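Local coordinates for protein D-isomer specific 2-hydroxyacid dehydrogenase NAD-binding (Xanthobacter autotrophicus, PDB 4XA8) that probably acts as an NAD(P)-dependent oxidoreductase of the D-isomer specific 2-hydroxyacid dehydrogenase family, at residues A246-G251 with S270-M275; G8-Y13 with L33-A38. All blocks are in the same frame, centred on the assembly; numbering follows the deposited sequence.

Contact 1: A246-G251 with S270-M275; sequences AALRSG and SPLWAM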
loop_
_atom_site.group_PDB
_atom_site.type_symbol
_atom_site.label_atom_id
_atom_site.label_comp_id
_atom_site.label_asym_id
_atom_site.label_seq_id
_atom_site.Cartn_x
_atom_site.Cartn_y
_atom_site.Cartn_z
ATOM N N ALA A 246 20.588 -5.009 14.503
ATOM C CA ALA A 246 21.501 -4.037 15.083
ATOM C C ALA A 246 21.291 -2.640 14.493
ATOM O O ALA A 246 21.188 -1.653 15.230
ATOM C CB ALA A 246 22.957 -4.488 14.927
ATOM N N ALA A 247 21.142 -2.564 13.185
ATOM C CA ALA A 247 20.872 -1.270 12.520
ATOM C C ALA A 247 19.524 -0.644 12.918
ATOM O O ALA A 247 19.399 0.574 13.023
ATOM C CB ALA A 247 20.974 -1.433 11.015
ATOM N N LEU A 248 18.531 -1.486 13.152
ATOM C CA LEU A 248 17.246 -1.037 13.621
ATOM C C LEU A 248 17.354 -0.510 15.049
ATOM O O LEU A 248 16.752 0.508 15.379
ATOM C CB LEU A 248 16.228 -2.186 13.548
ATOM C CG LEU A 248 15.666 -2.466 12.148
ATOM C CD1 LEU A 248 14.922 -3.790 12.044
ATOM C CD2 LEU A 248 14.742 -1.336 11.746
ATOM N N ARG A 249 18.104 -1.206 15.883
ATOM C CA ARG A 249 18.291 -0.756 17.273
ATOM C C ARG A 249 19.069 0.573 17.382
ATOM O O ARG A 249 18.803 1.375 18.257
ATOM C CB ARG A 249 19.012 -1.831 18.095
ATOM C CG ARG A 249 18.224 -3.093 18.364
ATOM C CD ARG A 249 18.824 -3.806 19.565
ATOM N NE ARG A 249 18.488 -5.231 19.659
ATOM C CZ ARG A 249 17.339 -5.741 20.122
ATOM N NH1 ARG A 249 16.325 -4.963 20.517
ATOM N NH2 ARG A 249 17.187 -7.061 20.165
ATOM N N SER A 250 20.016 0.823 16.499
ATOM C CA SER A 250 20.799 2.049 16.583
ATOM C C SER A 250 20.091 3.247 15.925
ATOM O O SER A 250 20.574 4.400 15.998
ATOM C CB SER A 250 22.151 1.830 15.917
ATOM O OG SER A 250 21.965 1.643 14.507
ATOM N N GLY A 251 18.995 2.980 15.227
ATOM C CA GLY A 251 18.303 3.998 14.475
ATOM C C GLY A 251 18.925 4.258 13.117
ATOM O O GLY A 251 18.506 5.171 12.448
ATOM N N SER A 270 12.151 -13.812 18.534
ATOM C CA SER A 270 12.772 -12.789 17.750
ATOM C C SER A 270 12.437 -11.392 18.274
ATOM O O SER A 270 11.278 -11.087 18.538
ATOM C CB SER A 270 12.311 -12.890 16.288
ATOM O OG SER A 270 12.808 -11.797 15.517
ATOM N N PRO A 271 13.428 -10.497 18.328
ATOM C CA PRO A 271 13.165 -9.100 18.718
ATOM C C PRO A 271 12.347 -8.299 17.691
ATOM O O PRO A 271 11.784 -7.258 18.010
ATOM C CB PRO A 271 14.567 -8.518 18.883
ATOM C CG PRO A 271 15.429 -9.353 17.997
ATOM C CD PRO A 271 14.830 -10.717 17.947
ATOM N N LEU A 272 12.239 -8.813 16.482
ATOM C CA LEU A 272 11.457 -8.158 15.436
ATOM C C LEU A 272 9.955 -8.067 15.723
ATOM O O LEU A 272 9.307 -7.052 15.388
ATOM C CB LEU A 272 11.701 -8.852 14.101
ATOM C CG LEU A 272 13.111 -8.882 13.582
ATOM C CD1 LEU A 272 13.250 -9.849 12.419
ATOM C CD2 LEU A 272 13.587 -7.526 13.137
ATOM N N TRP A 273 9.397 -9.057 16.399
ATOM C CA TRP A 273 7.948 -9.032 16.656
ATOM C C TRP A 273 7.504 -7.775 17.426
ATOM O O TRP A 273 6.492 -7.152 17.080
ATOM C CB TRP A 273 7.465 -10.247 17.448
ATOM C CG TRP A 273 7.529 -11.586 16.797
ATOM C CD1 TRP A 273 8.401 -12.585 17.094
ATOM C CD2 TRP A 273 6.659 -12.105 15.776
ATOM N NE1 TRP A 273 8.141 -13.690 16.314
ATOM C CE2 TRP A 273 7.073 -13.417 15.501
ATOM C CE3 TRP A 273 5.551 -11.586 15.075
ATOM C CZ2 TRP A 273 6.415 -14.222 14.568
ATOM C CZ3 TRP A 273 4.932 -12.368 14.130
ATOM C CH2 TRP A 273 5.358 -13.677 13.892
ATOM N N ALA A 274 8.238 -7.421 18.486
ATOM C CA ALA A 274 7.806 -6.332 19.352
ATOM C C ALA A 274 8.279 -4.976 18.903
ATOM O O ALA A 274 7.978 -4.004 19.549
ATOM C CB ALA A 274 8.257 -6.570 20.794
ATOM N N MET A 275 9.007 -4.891 17.796
ATOM C CA MET A 275 9.460 -3.585 17.329
ATOM C C MET A 275 8.327 -2.807 16.651
ATOM O O MET A 275 7.841 -3.201 15.588
ATOM C CB MET A 275 10.607 -3.750 16.353
ATOM C CG MET A 275 11.847 -4.288 16.996
ATOM S SD MET A 275 13.267 -4.176 15.875
ATOM C CE MET A 275 14.374 -5.083 16.929
#
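L248 meets L272 and M275 at the end of one branch: its CD1 methyl lies 4.1 Å from L272 CD2 and 4.2 Å from M275 SD. The two leucines cross at about a right angle, while the thioether passes L248 on a slant. In M275 the chain is extended beyond CG, which carries SD and then CE out from the loop to the helix. Around this apolar cluster I245 adds contacts to both L272 and M275, and L248 also touches I253 and V278, on the two neighbouring strands.

The second group of contacts involves R249, one residue further along the helix. With CG turned beside the backbone N (chi1 -69°) and the chain extended from CG to NE, the guanidinium is carried across to the loop. M275 CE sits above one of its faces, toward the rim, 4.1 Å from R249 NH1. R249 NH2 comes 3.3 Å from P271 CB, an oblique approach that is van der Waals in kind. R249 is exposed, whereas the two leucines of the cluster are buried.

These residues join the last turn of helix 241-250 to the loop between strands 253-258 and 278-280, the last two strands of the parallel Rossmann-type sheet of the NAD-binding domain.

The two segments exchange no hydrogen bonds; each has its own. The helix ends in a Schellman motif at G251, whose positive phi suits glycine, and S250 OG bonds A247 O at 3.2 Å from above the carbonyl plane. In the loop, S270 OG accepts from L272 N in an ST turn (3.2 Å) at the start of the type I turn S270 to W273, which a second, L272 to M275, overlaps. Beyond the contact, W273 O bonds Q129 NE2 of the second subunit.

Contact 2: G8-Y13 with L33-A38; sequences GALVFY and LDVRIA
L10 and F12 bond to D34, R36 and A38 in the alternating pattern of parallel strands. L10 N donates to D34 O (2.7 Å) and F12 N to R36 O (2.8 Å); in return, L10 O accepts from R36 N and F12 O from A38 N. The alternate residues A9 and V11 turn their backbone groups the other way, to E51 and strand 52-57. At the N-terminal end of the pair a water donates to G8 O (2.6 Å) and accepts from D34 N (2.8 Å).

On the face of A9 and V11, R36 forms a salt bridge with D34, NE (3.1 Å) and NH2 (2.8 Å) both on OD2 from the same face of the carboxylate. R36 CG lies beside the backbone N (chi1 -53°) and the chain is extended to NE, which brings the guanidinium to D34 and the A9 methyl, 3.4 Å from R36 NE. R36 NH2 also pairs with E51, and NH1 bonds D48 O. On the other face L10 CD2 packs alongside V35 CG1 (3.9 Å), in this right-handed beta-alpha-beta unit with helix 19-29.

Y13 OH bonds G41 N. Paired with R36, D34 and E51 are probably ionised, and the guanidinium is held by edge bonds and the methyl over one face.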
loop_
_atom_site.group_PDB
_atom_site.type_symbol
_atom_site.label_atom_id
_atom_site.label_comp_id
_atom_site.label_asym_id
_atom_site.label_seq_id
_atom_site.Cartn_x
_atom_site.Cartn_y
_atom_site.Cartn_z
ATOM N N GLY A 8 -0.829 -43.800 -7.234
ATOM C CA GLY A 8 0.174 -43.437 -6.233
ATOM C C GLY A 8 -0.217 -42.185 -5.447
ATOM O O GLY A 8 -1.015 -41.370 -5.930
ATOM N N ALA A 9 0.350 -42.008 -4.251
ATOM C CA ALA A 9 -0.067 -40.911 -3.356
ATOM C C ALA A 9 0.845 -39.696 -3.457
ATOM O O ALA A 9 2.047 -39.805 -3.785
ATOM C CB ALA A 9 -0.120 -41.392 -1.907
ATOM N N LEU A 10 0.262 -38.527 -3.204
ATOM C CA LEU A 10 1.032 -37.314 -3.021
ATOM C C LEU A 10 1.140 -36.972 -1.556
ATOM O O LEU A 10 0.137 -36.977 -0.839
ATOM C CB LEU A 10 0.355 -36.139 -3.731
ATOM C CG LEU A 10 1.143 -34.829 -3.647
ATOM C CD1 LEU A 10 0.953 -34.002 -4.913
ATOM C CD2 LEU A 10 0.734 -34.047 -2.394
ATOM N N VAL A 11 2.354 -36.636 -1.123
ATOM C CA VAL A 11 2.604 -36.138 0.227
ATOM C C VAL A 11 2.940 -34.642 0.179
ATOM O O VAL A 11 3.737 -34.212 -0.652
ATOM C CB VAL A 11 3.748 -36.909 0.955
ATOM C CG1 VAL A 11 5.107 -36.662 0.306
ATOM C CG2 VAL A 11 3.832 -36.488 2.412
ATOM N N PHE A 12 2.339 -33.897 1.095
ATOM C CA PHE A 12 2.529 -32.463 1.248
ATOM C C PHE A 12 3.279 -32.143 2.543
ATOM O O PHE A 12 2.903 -32.639 3.647
ATOM C CB PHE A 12 1.146 -31.809 1.404
ATOM C CG PHE A 12 1.183 -30.313 1.574
ATOM C CD1 PHE A 12 1.322 -29.739 2.818
ATOM C CD2 PHE A 12 1.062 -29.477 0.466
ATOM C CE1 PHE A 12 1.312 -28.345 2.962
ATOM C CE2 PHE A 12 1.088 -28.092 0.611
ATOM C CZ PHE A 12 1.189 -27.543 1.869
ATOM N N TYR A 13 4.295 -31.290 2.435
ATOM C CA TYR A 13 4.924 -30.743 3.624
ATOM C C TYR A 13 5.200 -29.239 3.472
ATOM O O TYR A 13 5.918 -28.798 2.558
ATOM C CB TYR A 13 6.244 -31.452 3.998
ATOM C CG TYR A 13 6.794 -30.910 5.293
ATOM C CD1 TYR A 13 7.565 -29.756 5.306
ATOM C CD2 TYR A 13 6.497 -31.508 6.515
ATOM C CE1 TYR A 13 8.033 -29.207 6.490
ATOM C CE2 TYR A 13 6.974 -30.977 7.713
ATOM C CZ TYR A 13 7.743 -29.821 7.689
ATOM O OH TYR A 13 8.228 -29.247 8.855
ATOM N N LEU A 33 -7.351 -38.511 -6.161
ATOM C CA LEU A 33 -5.892 -38.479 -5.974
ATOM C C LEU A 33 -5.731 -38.576 -4.465
ATOM O O LEU A 33 -6.487 -37.947 -3.740
ATOM C CB LEU A 33 -5.259 -37.187 -6.499
ATOM C CG LEU A 33 -3.766 -36.956 -6.178
ATOM C CD1 LEU A 33 -2.902 -37.970 -6.881
ATOM C CD2 LEU A 33 -3.291 -35.551 -6.542
ATOM N N ASP A 34 -4.776 -39.382 -4.009
ATOM C CA ASP A 34 -4.530 -39.595 -2.585
ATOM C C ASP A 34 -3.496 -38.574 -2.146
ATOM O O ASP A 34 -2.361 -38.597 -2.628
ATOM C CB ASP A 34 -3.983 -41.011 -2.375
ATOM C CG ASP A 34 -3.868 -41.400 -0.899
ATOM O OD1 ASP A 34 -4.293 -40.630 -0.009
ATOM O OD2 ASP A 34 -3.375 -42.510 -0.640
ATOM N N VAL A 35 -3.904 -37.684 -1.260
ATOM C CA VAL A 35 -3.089 -36.570 -0.821
ATOM C C VAL A 35 -2.962 -36.779 0.659
ATOM O O VAL A 35 -3.971 -36.932 1.366
ATOM C CB VAL A 35 -3.728 -35.178 -1.077
ATOM C CG1 VAL A 35 -2.779 -34.060 -0.642
ATOM C CG2 VAL A 35 -4.092 -34.978 -2.537
ATOM N N ARG A 36 -1.724 -36.816 1.128
ATOM C CA ARG A 36 -1.446 -37.037 2.511
ATOM C C ARG A 36 -0.641 -35.854 3.015
ATOM O O ARG A 36 0.407 -35.489 2.442
ATOM C CB ARG A 36 -0.664 -38.322 2.665
ATOM C CG ARG A 36 -1.331 -39.512 2.000
ATOM C CD ARG A 36 -0.463 -40.744 2.093
ATOM N NE ARG A 36 -1.074 -41.827 1.353
ATOM C CZ ARG A 36 -0.574 -43.054 1.255
ATOM N NH1 ARG A 36 0.574 -43.383 1.848
ATOM N NH2 ARG A 36 -1.240 -43.957 0.556
ATOM N N ILE A 37 -1.146 -35.243 4.085
ATOM C CA ILE A 37 -0.517 -34.046 4.653
ATOM C C ILE A 37 0.407 -34.506 5.757
ATOM O O ILE A 37 -0.051 -35.106 6.743
ATOM C CB ILE A 37 -1.569 -33.061 5.188
ATOM C CG1 ILE A 37 -2.447 -32.587 4.025
ATOM C CG2 ILE A 37 -0.913 -31.833 5.840
ATOM C CD1 ILE A 37 -3.757 -31.923 4.465
ATOM N N ALA A 38 1.704 -34.259 5.586
ATOM C CA ALA A 38 2.681 -34.565 6.621
ATOM C C ALA A 38 2.640 -33.448 7.620
ATOM O O ALA A 38 2.516 -32.272 7.234
ATOM C CB ALA A 38 4.086 -34.668 6.045
HETATM O O HOH W 1 -3.582 -41.436 -5.507
#

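Contact 2 comes first along the chain and closes before contact 1 opens. Their centres lie 40 Å apart and their nearest atoms about 16 Å, without touching. They belong to two different parallel sheets: 8-13 and 33-38 pair at one margin of the five-stranded sheet, where 34-37 is the outermost strand within the chain, whereas 246-251 and 270-275 lie beside the edge of the seven-stranded sheet where 278-280 is the outermost strand within the chain. This matches the two-domain build of D-2-hydroxyacid dehydrogenases, with cofactor bound between the domains. Contact 2 lies away from the annotated NADPH sites; in contact 1 the L272 side chain is about 11 Å from that of D259, a cofactor-binding residue.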